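PDB 4Q0Y: uncharacterized protein from Clostridium sporogenes, which is of unknown function but adopts a hot-dog, thioesterase-like fold and may be a distant relative of the thioesterases. Local coordinates for residues B[8-13]-B[27-32]; B[70-75]-B[89-94]; B[93-98]-B[122-127]. One frame throughout, in Å; residues are numbered along the deposited sequence. Where two conformers were deposited one is given.

Contact 1: B[8-13]-B[27-32]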
ATOM      1  N   LEU B   8      -9.679  -0.622   5.017  1.00 16.48           N
ATOM      2  CA  LEU B   8     -10.791  -1.532   4.696  1.00 16.38           C
ATOM      3  C   LEU B   8     -11.063  -2.390   5.904  1.00 18.66           C
ATOM      4  O   LEU B   8     -10.123  -2.880   6.520  1.00 20.35           O
ATOM      5  CB  LEU B   8     -10.442  -2.490   3.564  1.00 20.17           C
ATOM      6  CG  LEU B   8     -10.661  -1.983   2.156  1.00 26.20           C
ATOM      7  CD1 LEU B   8      -9.862  -0.745   1.858  1.00 30.35           C
ATOM      8  CD2 LEU B   8     -10.297  -3.104   1.203  1.00 27.54           C
ATOM      9  N   SER B   9     -12.332  -2.579   6.224  1.00 16.41           N
ATOM     10  CA  SER B   9     -12.746  -3.439   7.345  1.00 17.69           C
ATOM     11  C   SER B   9     -13.061  -4.854   6.863  1.00 16.18           C
ATOM     12  O   SER B   9     -12.841  -5.808   7.594  1.00 15.07           O
ATOM     13  CB  SER B   9     -13.925  -2.833   8.085  1.00 20.16           C
ATOM     14  OG  SER B   9     -14.982  -2.552   7.180  1.00 22.25           O
ATOM     15  N   SER B  10     -13.557  -4.973   5.632  1.00 13.41           N
ATOM     16  CA  SER B  10     -13.856  -6.278   5.031  1.00 13.71           C
ATOM     17  C   SER B  10     -14.120  -6.133   3.535  1.00 12.33           C
ATOM     18  O   SER B  10     -14.306  -5.008   3.049  1.00 12.80           O
ATOM     19  CB  SER B  10     -15.098  -6.915   5.666  1.00 14.54           C
ATOM     20  OG  SER B  10     -16.227  -6.101   5.475  1.00 14.92           O
ATOM     21  N   ILE B  11     -14.146  -7.272   2.846  1.00 12.36           N
ATOM     22  CA  ILE B  11     -14.631  -7.344   1.473  1.00 12.22           C
ATOM     23  C   ILE B  11     -15.673  -8.460   1.386  1.00 13.35           C
ATOM     24  O   ILE B  11     -15.340  -9.614   1.561  1.00 14.97           O
ATOM     25  CB  ILE B  11     -13.506  -7.629   0.432  1.00 12.95           C
ATOM     26  CG1 ILE B  11     -12.360  -6.612   0.513  1.00 12.72           C
ATOM     27  CG2 ILE B  11     -14.100  -7.674  -0.975  1.00 16.24           C
ATOM     28  CD1 ILE B  11     -11.084  -7.041  -0.186  1.00 13.75           C
ATOM     29  N   ASP B  12     -16.922  -8.106   1.110  1.00 12.80           N
ATOM     30  CA  ASP B  12     -17.968  -9.103   0.854  1.00 13.53           C
ATOM     31  C   ASP B  12     -17.784  -9.632  -0.566  1.00 12.85           C
ATOM     32  O   ASP B  12     -17.544  -8.844  -1.486  1.00 12.78           O
ATOM     33  CB  ASP B  12     -19.354  -8.522   1.029  1.00 15.05           C
ATOM     34  CG  ASP B  12     -19.622  -8.127   2.453  1.00 18.40           C
ATOM     35  OD1 ASP B  12     -19.547  -9.014   3.304  1.00 21.82           O
ATOM     36  OD2 ASP B  12     -19.921  -6.952   2.720  1.00 22.14           O
ATOM     37  N   VAL B  13     -17.898 -10.951  -0.725  1.00 12.35           N
ATOM     38  CA  VAL B  13     -17.624 -11.621  -1.990  1.00 13.14           C
ATOM     39  C   VAL B  13     -18.887 -12.359  -2.446  1.00 12.94           C
ATOM     40  O   VAL B  13     -19.487 -13.126  -1.682  1.00 12.71           O
ATOM     41  CB  VAL B  13     -16.449 -12.601  -1.881  1.00 13.31           C
ATOM     42  CG1 VAL B  13     -16.148 -13.256  -3.238  1.00 15.41           C
ATOM     43  CG2 VAL B  13     -15.218 -11.883  -1.323  1.00 14.13           C
ATOM     44  N   ILE B  27     -20.951 -15.498  -1.450  1.00 17.12           N
ATOM     45  CA  ILE B  27     -19.987 -16.606  -1.311  1.00 20.45           C
ATOM     46  C   ILE B  27     -19.265 -16.547   0.025  1.00 24.77           C
ATOM     47  O   ILE B  27     -19.086 -17.576   0.674  1.00 26.95           O
ATOM     48  CB  ILE B  27     -18.979 -16.607  -2.490  1.00 23.84           C
ATOM     49  CG1 ILE B  27     -19.704 -17.076  -3.744  1.00 24.25           C
ATOM     50  CG2 ILE B  27     -17.750 -17.506  -2.228  1.00 26.99           C
ATOM     51  CD1 ILE B  27     -18.930 -16.865  -5.028  1.00 27.72           C
ATOM     52  N   GLY B  28     -18.801 -15.371   0.414  1.00 20.06           N
ATOM     53  CA  GLY B  28     -18.064 -15.251   1.660  1.00 17.85           C
ATOM     54  C   GLY B  28     -17.613 -13.839   1.929  1.00 16.94           C
ATOM     55  O   GLY B  28     -18.075 -12.891   1.273  1.00 13.52           O
ATOM     56  N   VAL B  29     -16.696 -13.707   2.880  0.50 16.92           N
ATOM     57  CA  VAL B  29     -16.179 -12.410   3.283  0.50 15.95           C
ATOM     58  C   VAL B  29     -14.707 -12.555   3.612  0.50 15.47           C
ATOM     59  O   VAL B  29     -14.298 -13.578   4.180  0.50 16.32           O
ATOM     60  CB  VAL B  29     -16.982 -11.802   4.431  0.50 15.64           C
ATOM     61  CG1 VAL B  29     -17.113 -12.798   5.571  0.50 16.77           C
ATOM     62  CG2 VAL B  29     -16.397 -10.456   4.858  0.50 16.25           C
ATOM     63  N   ILE B  30     -13.926 -11.555   3.196  1.00 14.88           N
ATOM     64  CA  ILE B  30     -12.491 -11.459   3.473  1.00 13.99           C
ATOM     65  C   ILE B  30     -12.321 -10.479   4.630  1.00 13.91           C
ATOM     66  O   ILE B  30     -12.724  -9.325   4.532  1.00 15.41           O
ATOM     67  CB  ILE B  30     -11.686 -11.001   2.229  1.00 14.55           C
ATOM     68  CG1 ILE B  30     -11.858 -12.013   1.077  1.00 14.54           C
ATOM     69  CG2 ILE B  30     -10.200 -10.839   2.574  1.00 15.17           C
ATOM     70  CD1 ILE B  30     -11.361 -11.530  -0.255  1.00 16.13           C
ATOM     71  N   TYR B  31     -11.723 -10.956   5.718  1.00 14.24           N
ATOM     72  CA  TYR B  31     -11.430 -10.156   6.928  0.60 14.88           C
ATOM     73  C   TYR B  31      -9.956 -10.014   7.246  1.00 15.31           C
ATOM     74  O   TYR B  31      -9.581  -9.201   8.109  1.00 14.69           O
ATOM     75  CB  TYR B  31     -12.064 -10.843   8.152  0.60 15.83           C
ATOM     76  CG  TYR B  31     -13.566 -10.839   8.133  0.60 16.49           C
ATOM     77  CD1 TYR B  31     -14.270  -9.643   8.012  0.60 15.74           C
ATOM     78  CD2 TYR B  31     -14.289 -12.023   8.257  0.60 15.44           C
ATOM     79  CE1 TYR B  31     -15.659  -9.613   8.004  0.60 16.67           C
ATOM     80  CE2 TYR B  31     -15.672 -12.006   8.267  0.60 17.45           C
ATOM     81  CZ  TYR B  31     -16.348 -10.802   8.131  0.60 16.00           C
ATOM     82  OH  TYR B  31     -17.714 -10.775   8.084  0.60 16.83           O
ATOM     83  N   ASP B  32      -9.101 -10.797   6.572  1.00 14.77           N
ATOM     84  CA  ASP B  32      -7.678 -10.866   6.904  1.00 16.63           C
ATOM     85  C   ASP B  32      -6.981  -9.516   6.706  1.00 14.93           C
ATOM     86  O   ASP B  32      -7.033  -8.942   5.607  1.00 14.88           O
ATOM     87  CB  ASP B  32      -7.000 -11.896   5.992  1.00 19.05           C
ATOM     88  CG  ASP B  32      -5.531 -12.079   6.316  1.00 21.78           C
ATOM     89  OD1 ASP B  32      -5.229 -12.722   7.314  1.00 24.53           O
ATOM     90  OD2 ASP B  32      -4.694 -11.524   5.581  1.00 22.52           O
TER
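Val13 meets two residues at once across this antiparallel pair of strands: its O accepts from Ile27 N at 2.8 Å and from Gly28 N at 3.1 Å. One carbonyl oxygen is thus gripped twice, while Val13 N returns a bond to Gly28 O. Beyond this irregular step the ladder resumes with Ile11 and Ile30, whose bond from Ile30 N to Ile11 O is 2.9 Å long and nearly straight (172°). The tightly packed face carries Ile11, Val13 and Ile30. With CG1 beside its own backbone N (chi1 -61°), Ile30 sends CD1 off this face, to 4.0 Å from Val13 CG2, the two side chains crossing at a slant. Leu36 and Phe39 of helix 33-44 cover Ile11 on this face, and Phe127 touches Ile30. The other face is looser. Val29, modelled in two conformers like Tyr31, lies alongside Asp12, whose OD1 forms a salt bridge with Lys26. Ser10 sends OG to Asn75; in the conformer described, the exposed Tyr31 ring slants against Ser10 CB, a contact doubtful in detail. The doubled grip on Val13 is that of a classic beta bulge, here set in a hairpin at one border of this chain's own sheet.

Contact 2: B[70-75]-B[89-94]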
ATOM      1  N   TYR B  70     -15.394 -12.555  -9.371  1.00 13.15           N
ATOM      2  CA  TYR B  70     -16.308 -12.239  -8.271  1.00 13.17           C
ATOM      3  C   TYR B  70     -16.905 -10.857  -8.418  1.00 12.94           C
ATOM      4  O   TYR B  70     -16.370  -9.991  -9.123  1.00 14.30           O
ATOM      5  CB  TYR B  70     -15.563 -12.292  -6.952  1.00 12.70           C
ATOM      6  CG  TYR B  70     -15.049 -13.643  -6.533  1.00 13.23           C
ATOM      7  CD1 TYR B  70     -15.929 -14.704  -6.284  1.00 15.67           C
ATOM      8  CD2 TYR B  70     -13.675 -13.853  -6.299  1.00 12.57           C
ATOM      9  CE1 TYR B  70     -15.467 -15.938  -5.884  1.00 16.51           C
ATOM     10  CE2 TYR B  70     -13.195 -15.095  -5.872  1.00 15.42           C
ATOM     11  CZ  TYR B  70     -14.087 -16.138  -5.689  1.00 17.43           C
ATOM     12  OH  TYR B  70     -13.657 -17.377  -5.276  1.00 17.88           O
ATOM     13  N   HIS B  71     -18.064 -10.666  -7.777  1.00 10.38           N
ATOM     14  CA  HIS B  71     -18.570  -9.339  -7.473  1.00 10.96           C
ATOM     15  C   HIS B  71     -18.174  -9.120  -6.040  1.00 11.25           C
ATOM     16  O   HIS B  71     -18.384  -9.995  -5.216  1.00 13.99           O
ATOM     17  CB  HIS B  71     -20.076  -9.274  -7.648  1.00 11.20           C
ATOM     18  CG  HIS B  71     -20.503  -9.256  -9.081  1.00 12.04           C
ATOM     19  ND1 HIS B  71     -21.770  -8.884  -9.471  1.00 11.94           N
ATOM     20  CD2 HIS B  71     -19.838  -9.558 -10.218  1.00 11.40           C
ATOM     21  CE1 HIS B  71     -21.876  -8.968 -10.780  1.00 11.99           C
ATOM     22  NE2 HIS B  71     -20.716  -9.356 -11.262  1.00 13.40           N
ATOM     23  N   ILE B  72     -17.581  -7.956  -5.761  1.00 10.25           N
ATOM     24  CA  ILE B  72     -17.056  -7.652  -4.451  1.00 10.77           C
ATOM     25  C   ILE B  72     -17.485  -6.281  -3.961  1.00 10.93           C
ATOM     26  O   ILE B  72     -17.660  -5.329  -4.738  1.00 11.29           O
ATOM     27  CB  ILE B  72     -15.505  -7.779  -4.388  1.00 12.03           C
ATOM     28  CG1 ILE B  72     -14.816  -6.760  -5.326  1.00 11.65           C
ATOM     29  CG2 ILE B  72     -15.083  -9.194  -4.737  1.00 12.39           C
ATOM     30  CD1 ILE B  72     -13.306  -6.711  -5.166  1.00 14.17           C
ATOM     31  N   GLN B  73     -17.646  -6.207  -2.634  1.00 12.18           N
ATOM     32  CA  GLN B  73     -18.025  -4.991  -1.926  1.00 12.83           C
ATOM     33  C   GLN B  73     -16.979  -4.753  -0.849  1.00 12.02           C
ATOM     34  O   GLN B  73     -17.115  -5.285   0.266  1.00 12.87           O
ATOM     35  CB  GLN B  73     -19.424  -5.115  -1.332  1.00 13.75           C
ATOM     36  CG  GLN B  73     -19.889  -3.859  -0.581  1.00 15.66           C
ATOM     37  CD  GLN B  73     -21.221  -4.064   0.115  1.00 20.37           C
ATOM     38  OE1 GLN B  73     -22.152  -4.676  -0.438  1.00 22.77           O
ATOM     39  NE2 GLN B  73     -21.316  -3.584   1.341  1.00 22.81           N
ATOM     40  N   PRO B  74     -15.934  -3.966  -1.167  1.00 12.39           N
ATOM     41  CA  PRO B  74     -15.013  -3.535  -0.122  1.00 12.55           C
ATOM     42  C   PRO B  74     -15.693  -2.498   0.759  1.00 13.08           C
ATOM     43  O   PRO B  74     -16.281  -1.531   0.237  1.00 14.42           O
ATOM     44  CB  PRO B  74     -13.836  -2.912  -0.895  1.00 13.47           C
ATOM     45  CG  PRO B  74     -14.396  -2.532  -2.205  1.00 16.39           C
ATOM     46  CD  PRO B  74     -15.453  -3.565  -2.511  1.00 12.95           C
ATOM     47  N   ASN B  75     -15.647  -2.736   2.065  1.00 13.05           N
ATOM     48  CA  ASN B  75     -16.203  -1.866   3.071  1.00 13.04           C
ATOM     49  C   ASN B  75     -15.046  -1.111   3.686  1.00 13.22           C
ATOM     50  O   ASN B  75     -14.065  -1.717   4.123  1.00 14.42           O
ATOM     51  CB  ASN B  75     -16.951  -2.692   4.110  1.00 14.95           C
ATOM     52  CG  ASN B  75     -18.119  -3.411   3.497  1.00 16.09           C
ATOM     53  OD1 ASN B  75     -19.014  -2.776   2.947  1.00 17.40           O
ATOM     54  ND2 ASN B  75     -18.075  -4.728   3.500  1.00 18.19           N
ATOM     55  N   PHE B  89     -17.499   0.310  -2.160  1.00 13.89           N
ATOM     56  CA  PHE B  89     -17.594   0.226  -3.622  1.00 15.60           C
ATOM     57  C   PHE B  89     -18.311  -1.062  -3.979  1.00 15.71           C
ATOM     58  O   PHE B  89     -18.321  -2.017  -3.205  1.00 14.33           O
ATOM     59  CB  PHE B  89     -16.233   0.236  -4.322  1.00 16.39           C
ATOM     60  CG  PHE B  89     -15.495   1.531  -4.214  1.00 20.48           C
ATOM     61  CD1 PHE B  89     -16.021   2.692  -4.768  1.00 23.94           C
ATOM     62  CD2 PHE B  89     -14.254   1.581  -3.589  1.00 23.35           C
ATOM     63  CE1 PHE B  89     -15.337   3.906  -4.660  1.00 26.40           C
ATOM     64  CE2 PHE B  89     -13.566   2.787  -3.481  1.00 24.94           C
ATOM     65  CZ  PHE B  89     -14.108   3.946  -4.004  1.00 23.66           C
ATOM     66  N   LEU B  90     -18.946  -1.072  -5.147  1.00 13.60           N
ATOM     67  CA  LEU B  90     -19.519  -2.272  -5.743  1.00 13.45           C
ATOM     68  C   LEU B  90     -18.713  -2.505  -7.024  1.00 13.07           C
ATOM     69  O   LEU B  90     -18.754  -1.682  -7.943  1.00 13.04           O
ATOM     70  CB  LEU B  90     -20.996  -2.082  -6.057  1.00 15.45           C
ATOM     71  CG  LEU B  90     -21.882  -1.761  -4.841  1.00 15.64           C
ATOM     72  CD1 LEU B  90     -23.307  -1.533  -5.282  1.00 19.77           C
ATOM     73  CD2 LEU B  90     -21.800  -2.874  -3.806  1.00 13.66           C
ATOM     74  N   LEU B  91     -17.934  -3.584  -7.033  1.00 12.21           N
ATOM     75  CA  LEU B  91     -17.006  -3.877  -8.118  1.00 12.61           C
ATOM     76  C   LEU B  91     -17.265  -5.245  -8.707  1.00 13.09           C
ATOM     77  O   LEU B  91     -17.674  -6.164  -8.012  1.00 11.83           O
ATOM     78  CB  LEU B  91     -15.574  -3.824  -7.617  1.00 12.77           C
ATOM     79  CG  LEU B  91     -15.139  -2.604  -6.799  1.00 14.07           C
ATOM     80  CD1 LEU B  91     -13.741  -2.842  -6.256  1.00 14.57           C
ATOM     81  CD2 LEU B  91     -15.184  -1.359  -7.661  1.00 15.43           C
ATOM     82  N   TYR B  92     -16.969  -5.378 -10.002  1.00 10.94           N
ATOM     83  CA  TYR B  92     -16.795  -6.697 -10.649  1.00 11.98           C
ATOM     84  C   TYR B  92     -15.296  -6.878 -10.797  1.00 13.08           C
ATOM     85  O   TYR B  92     -14.609  -5.965 -11.267  1.00 13.67           O
ATOM     86  CB  TYR B  92     -17.482  -6.783 -12.026  1.00 12.25           C
ATOM     87  CG  TYR B  92     -18.870  -6.138 -12.120  1.00 13.28           C
ATOM     88  CD1 TYR B  92     -19.812  -6.239 -11.069  1.00 13.62           C
ATOM     89  CD2 TYR B  92     -19.265  -5.492 -13.286  1.00 14.34           C
ATOM     90  CE1 TYR B  92     -21.068  -5.655 -11.163  1.00 14.52           C
ATOM     91  CE2 TYR B  92     -20.527  -4.905 -13.392  1.00 14.98           C
ATOM     92  CZ  TYR B  92     -21.419  -4.985 -12.326  1.00 14.84           C
ATOM     93  OH  TYR B  92     -22.667  -4.428 -12.425  1.00 15.99           O
ATOM     94  N   ILE B  93     -14.783  -8.050 -10.423  1.00 12.63           N
ATOM     95  CA  ILE B  93     -13.344  -8.301 -10.528  1.00 13.33           C
ATOM     96  C   ILE B  93     -13.094  -9.588 -11.295  1.00 13.01           C
ATOM     97  O   ILE B  93     -13.779 -10.579 -11.058  1.00 12.33           O
ATOM     98  CB  ILE B  93     -12.647  -8.245  -9.143  1.00 16.09           C
ATOM     99  CG1 ILE B  93     -11.139  -8.163  -9.306  1.00 17.62           C
ATOM    100  CG2 ILE B  93     -13.038  -9.425  -8.257  1.00 16.61           C
ATOM    101  CD1 ILE B  93     -10.442  -7.534  -8.119  1.00 19.64           C
ATOM    102  N   LEU B  94     -12.162  -9.512 -12.260  1.00 13.92           N
ATOM    103  CA  LEU B  94     -11.767 -10.640 -13.103  1.00 13.83           C
ATOM    104  C   LEU B  94     -10.264 -10.771 -12.941  1.00 14.85           C
ATOM    105  O   LEU B  94      -9.521  -9.882 -13.359  1.00 13.39           O
ATOM    106  CB  LEU B  94     -12.141 -10.345 -14.545  1.00 14.38           C
ATOM    107  CG  LEU B  94     -13.619 -10.129 -14.827  1.00 16.55           C
ATOM    108  CD1 LEU B  94     -13.793  -9.587 -16.247  1.00 19.00           C
ATOM    109  CD2 LEU B  94     -14.402 -11.412 -14.619  1.00 17.94           C
TER
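His71 and Tyr92 lie side by side and form an offset stack, with ring centroids 4.2 Å apart and planes inclined at 27°. The fit is made by one corner of the tyrosine: Tyr92 CD1 sits over the centre of the imidazole of His71, 3.2 Å above its plane. Phe16 meets the histidine edge-to-face and Phe22 adds another ring contact, so the pair belongs to a larger aromatic cluster. A hydrogen bond from Tyr92 OH to Ser107 OG anchors the far end of the tyrosine.

The face bearing Tyr70, Ile72, Leu91 and Ile93 is purely aliphatic where the strands meet. Ile72 holds CG1 between its backbone N and carbonyl carbon (chi1 63°), which brings CG1 to 3.8 Å from Leu91 CB. From there its CD1 projects into the hollow between Leu91 and Ile93, 4.0 Å from Leu91 CD1. Ile93 answers with CG2, a bump that reaches 4.0 Å from Tyr70 CB and also touches Ile72. Further along, Pro74 crosses Phe89 at about a right angle; its CG lies 3.9 Å from Phe89 CB and approaches the edge of the phenyl ring. Leu90 lies alongside the extended chain of Gln73, its CD2 against Gln73 CG and OE1; Gln73 NE2 binds a lone pair of Asn75 OD1 at 2.9 Å, fixing the amide's rotation.

Backbone bonds pair Tyr70 with Ile93 and Ile72 with Leu91, and Phe89 N donates to Pro74 O. Phe89 O, however, is buried without a conventional hydrogen-bond partner; Gln73 CA approaches it at 3.3 Å (C-H...O angle 156°), and Pro74 CD comes equally near. The chemistry therefore divides in two: main-chain bonds set the register, while no side-chain hydrogen bond crosses between the segments, so the side-chain part rests on the fit of rings and methyl groups.

Contact 3: B[93-98]-B[122-127]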
ATOM      1  N   ILE B  93     -14.783  -8.050 -10.423  1.00 12.63           N
ATOM      2  CA  ILE B  93     -13.344  -8.301 -10.528  1.00 13.33           C
ATOM      3  C   ILE B  93     -13.094  -9.588 -11.295  1.00 13.01           C
ATOM      4  O   ILE B  93     -13.779 -10.579 -11.058  1.00 12.33           O
ATOM      5  CB  ILE B  93     -12.647  -8.245  -9.143  1.00 16.09           C
ATOM      6  CG1 ILE B  93     -11.139  -8.163  -9.306  1.00 17.62           C
ATOM      7  CG2 ILE B  93     -13.038  -9.425  -8.257  1.00 16.61           C
ATOM      8  CD1 ILE B  93     -10.442  -7.534  -8.119  1.00 19.64           C
ATOM      9  N   LEU B  94     -12.162  -9.512 -12.260  1.00 13.92           N
ATOM     10  CA  LEU B  94     -11.767 -10.640 -13.103  1.00 13.83           C
ATOM     11  C   LEU B  94     -10.264 -10.771 -12.941  1.00 14.85           C
ATOM     12  O   LEU B  94      -9.521  -9.882 -13.359  1.00 13.39           O
ATOM     13  CB  LEU B  94     -12.141 -10.345 -14.545  1.00 14.38           C
ATOM     14  CG  LEU B  94     -13.619 -10.129 -14.827  1.00 16.55           C
ATOM     15  CD1 LEU B  94     -13.793  -9.587 -16.247  1.00 19.00           C
ATOM     16  CD2 LEU B  94     -14.402 -11.412 -14.619  1.00 17.94           C
ATOM     17  N   VAL B  95      -9.819 -11.847 -12.297  1.00 14.89           N
ATOM     18  CA  VAL B  95      -8.422 -11.997 -11.870  1.00 16.49           C
ATOM     19  C   VAL B  95      -7.721 -13.098 -12.657  1.00 17.16           C
ATOM     20  O   VAL B  95      -8.117 -14.266 -12.562  1.00 16.66           O
ATOM     21  CB  VAL B  95      -8.295 -12.318 -10.358  1.00 15.14           C
ATOM     22  CG1 VAL B  95      -6.831 -12.446  -9.919  1.00 14.65           C
ATOM     23  CG2 VAL B  95      -9.007 -11.275  -9.513  1.00 14.62           C
ATOM     24  N   GLY B  96      -6.658 -12.735 -13.378  1.00 16.78           N
ATOM     25  CA  GLY B  96      -5.773 -13.699 -13.985  1.00 18.71           C
ATOM     26  C   GLY B  96      -6.268 -14.388 -15.231  1.00 19.59           C
ATOM     27  O   GLY B  96      -6.689 -15.555 -15.187  1.00 19.67           O
ATOM     28  N   ASP B  97      -6.191 -13.671 -16.350  1.00 18.98           N
ATOM     29  CA  ASP B  97      -6.429 -14.275 -17.667  1.00 18.86           C
ATOM     30  C   ASP B  97      -5.180 -15.010 -18.150  1.00 19.89           C
ATOM     31  O   ASP B  97      -4.173 -15.072 -17.428  1.00 19.20           O
ATOM     32  CB  ASP B  97      -6.990 -13.257 -18.679  1.00 20.24           C
ATOM     33  CG  ASP B  97      -5.994 -12.169 -19.105  1.00 22.56           C
ATOM     34  OD1 ASP B  97      -4.775 -12.219 -18.816  1.00 21.16           O
ATOM     35  OD2 ASP B  97      -6.477 -11.245 -19.794  1.00 26.37           O
ATOM     36  N   SER B  98      -5.238 -15.537 -19.371  1.00 21.45           N
ATOM     37  CA  SER B  98      -4.109 -16.261 -19.967  1.00 23.39           C
ATOM     38  C   SER B  98      -2.858 -15.388 -20.172  1.00 23.67           C
ATOM     39  O   SER B  98      -1.775 -15.925 -20.265  1.00 24.35           O
ATOM     40  CB  SER B  98      -4.523 -16.913 -21.290  1.00 25.81           C
ATOM     41  OG  SER B  98      -4.801 -15.934 -22.279  1.00 27.60           O
ATOM     42  N   ILE B 122      -0.761 -10.248  -6.740  1.00 15.86           N
ATOM     43  CA  ILE B 122      -1.289  -9.753  -5.453  1.00 18.15           C
ATOM     44  C   ILE B 122      -2.792 -10.105  -5.322  1.00 15.86           C
ATOM     45  O   ILE B 122      -3.229 -10.574  -4.271  1.00 15.94           O
ATOM     46  CB  ILE B 122      -1.037  -8.237  -5.275  1.00 18.72           C
ATOM     47  CG1 ILE B 122       0.468  -7.952  -5.205  1.00 22.77           C
ATOM     48  CG2 ILE B 122      -1.749  -7.688  -4.034  1.00 18.61           C
ATOM     49  CD1 ILE B 122       0.818  -6.499  -5.445  1.00 26.60           C
ATOM     50  N   LEU B 123      -3.571  -9.876  -6.382  1.00 14.48           N
ATOM     51  CA  LEU B 123      -4.997 -10.213  -6.379  1.00 15.16           C
ATOM     52  C   LEU B 123      -5.251 -11.696  -6.166  1.00 14.69           C
ATOM     53  O   LEU B 123      -6.172 -12.061  -5.429  1.00 14.97           O
ATOM     54  CB  LEU B 123      -5.691  -9.736  -7.650  1.00 14.67           C
ATOM     55  CG  LEU B 123      -5.814  -8.214  -7.772  1.00 16.14           C
ATOM     56  CD1 LEU B 123      -6.221  -7.866  -9.197  1.00 17.27           C
ATOM     57  CD2 LEU B 123      -6.793  -7.635  -6.768  1.00 16.09           C
ATOM     58  N   LYS B 124      -4.401 -12.535  -6.770  1.00 15.53           N
ATOM     59  CA  LYS B 124      -4.444 -13.988  -6.521  1.00 16.96           C
ATOM     60  C   LYS B 124      -4.219 -14.352  -5.051  1.00 19.30           C
ATOM     61  O   LYS B 124      -4.892 -15.240  -4.539  1.00 22.13           O
ATOM     62  CB  LYS B 124      -3.497 -14.753  -7.449  1.00 17.18           C
ATOM     63  CG  LYS B 124      -4.005 -14.737  -8.891  1.00 19.15           C
ATOM     64  CD  LYS B 124      -2.995 -15.168  -9.940  1.00 21.68           C
ATOM     65  CE  LYS B 124      -2.530 -16.595  -9.764  1.00 27.07           C
ATOM     66  NZ  LYS B 124      -1.631 -16.980 -10.896  1.00 26.16           N
ATOM     67  N   GLU B 125      -3.328 -13.624  -4.367  1.00 19.23           N
ATOM     68  CA  GLU B 125      -3.122 -13.807  -2.924  1.00 22.40           C
ATOM     69  C   GLU B 125      -4.370 -13.409  -2.120  1.00 19.13           C
ATOM     70  O   GLU B 125      -4.775 -14.129  -1.190  1.00 19.54           O
ATOM     71  CB  GLU B 125      -1.898 -13.039  -2.403  1.00 23.34           C
ATOM     72  CG  GLU B 125      -0.589 -13.578  -2.950  1.00 25.08           C
ATOM     73  CD  GLU B 125       0.605 -12.656  -2.767  1.00 28.97           C
ATOM     74  OE1 GLU B 125       0.490 -11.579  -2.142  1.00 27.63           O
ATOM     75  OE2 GLU B 125       1.667 -13.019  -3.314  1.00 36.61           O
ATOM     76  N   ILE B 126      -4.951 -12.269  -2.472  1.00 15.84           N
ATOM     77  CA  ILE B 126      -6.127 -11.730  -1.768  1.00 15.41           C
ATOM     78  C   ILE B 126      -7.357 -12.649  -1.901  1.00 16.04           C
ATOM     79  O   ILE B 126      -8.072 -12.891  -0.892  1.00 16.77           O
ATOM     80  CB  ILE B 126      -6.510 -10.322  -2.266  1.00 16.68           C
ATOM     81  CG1 ILE B 126      -5.396  -9.336  -1.928  1.00 17.62           C
ATOM     82  CG2 ILE B 126      -7.848  -9.850  -1.684  1.00 16.43           C
ATOM     83  CD1 ILE B 126      -5.419  -8.085  -2.781  1.00 18.30           C
ATOM     84  N   PHE B 127      -7.576 -13.157  -3.108  1.00 16.78           N
ATOM     85  CA  PHE B 127      -8.764 -13.954  -3.419  1.00 18.39           C
ATOM     86  C   PHE B 127      -8.545 -15.478  -3.373  1.00 19.66           C
ATOM     87  O   PHE B 127      -9.439 -16.233  -3.764  1.00 23.02           O
ATOM     88  CB  PHE B 127      -9.397 -13.466  -4.722  1.00 18.99           C
ATOM     89  CG  PHE B 127      -9.975 -12.089  -4.590  1.00 17.57           C
ATOM     90  CD1 PHE B 127     -11.170 -11.902  -3.880  1.00 17.93           C
ATOM     91  CD2 PHE B 127      -9.278 -10.970  -5.044  1.00 17.73           C
ATOM     92  CE1 PHE B 127     -11.670 -10.640  -3.680  1.00 17.65           C
ATOM     93  CE2 PHE B 127      -9.768  -9.698  -4.842  1.00 17.76           C
ATOM     94  CZ  PHE B 127     -10.978  -9.530  -4.162  1.00 18.81           C
TER
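Phe127 N donates to Leu123 O at 2.9 Å, a last-turn helical bond that links two of the residues whose side chains rest on strand residues 93-95. No hydrogen bond passes between the segments themselves; the helix lies across the strand, their axes 9.5 Å apart at closest approach and inclined at 110°.

Val95 makes the broadest contact. Its CG1, anti to the backbone N (chi1 -179°), settles between Leu123 and Lys124, 3.7 Å from Leu123 CB and 3.8 Å from Lys124 CG. Its other branch, CG2, lies 4.1 Å from Leu123 CB and only loosely near the Phe127 ring. Two residues earlier, on the same face, Ile93 reaches in with its tip: CD1 stands 3.9 Å from Leu123 CD2 and 4.0 Å from Phe127 CE2, meeting that ring obliquely. The phenyl group is also backed by its neighbour, as Ile126 CG2 lies above one ring face, offset toward the rim.

Leu123 continues inward to Phe39 and Ile42 of helix 33-44, and Phe127 extends the packing to Tyr70 and Ile72, so this helix end is embedded among several elements of the fold. Toward the outside, the aliphatic part of Lys124 flanks Val95 before its chain bends at chi3 (62°). The side chain of Lys124 passes about 4 Å from a bound cadmium ion.

With polar groups absent from the meeting surfaces, the helix is probably seated by hydrophobic burial and methyl-to-ring dispersion; the helical bond between them probably helps keep Leu123 and Phe127 on the same side of the helix, facing the strand.

How the contacts relate
From the N terminus, contact 1 closes the loop between strands 4-15 and 26-30, before contact 2 opens. The chain then forms helix 33-44, adds strand 52-55 at the far edge of the sheet, and enters strand 68-80 beside strand 4-15, where contact 2 closes the hairpin with strand 83-95. Contact 3 opens on the stretch where contact 2 ends, sharing Ile93 and Leu94, and closes the longer excursion to helix 117-126; none nests within another. In space they converge: Ser10 O bonds to Asn75 N between contacts 1 and 2, and Phe127 touches Ile30, Ile72 and Ile93, joining the C-terminal helix end to three of the four strands, 26-30, 68-80 and 83-95.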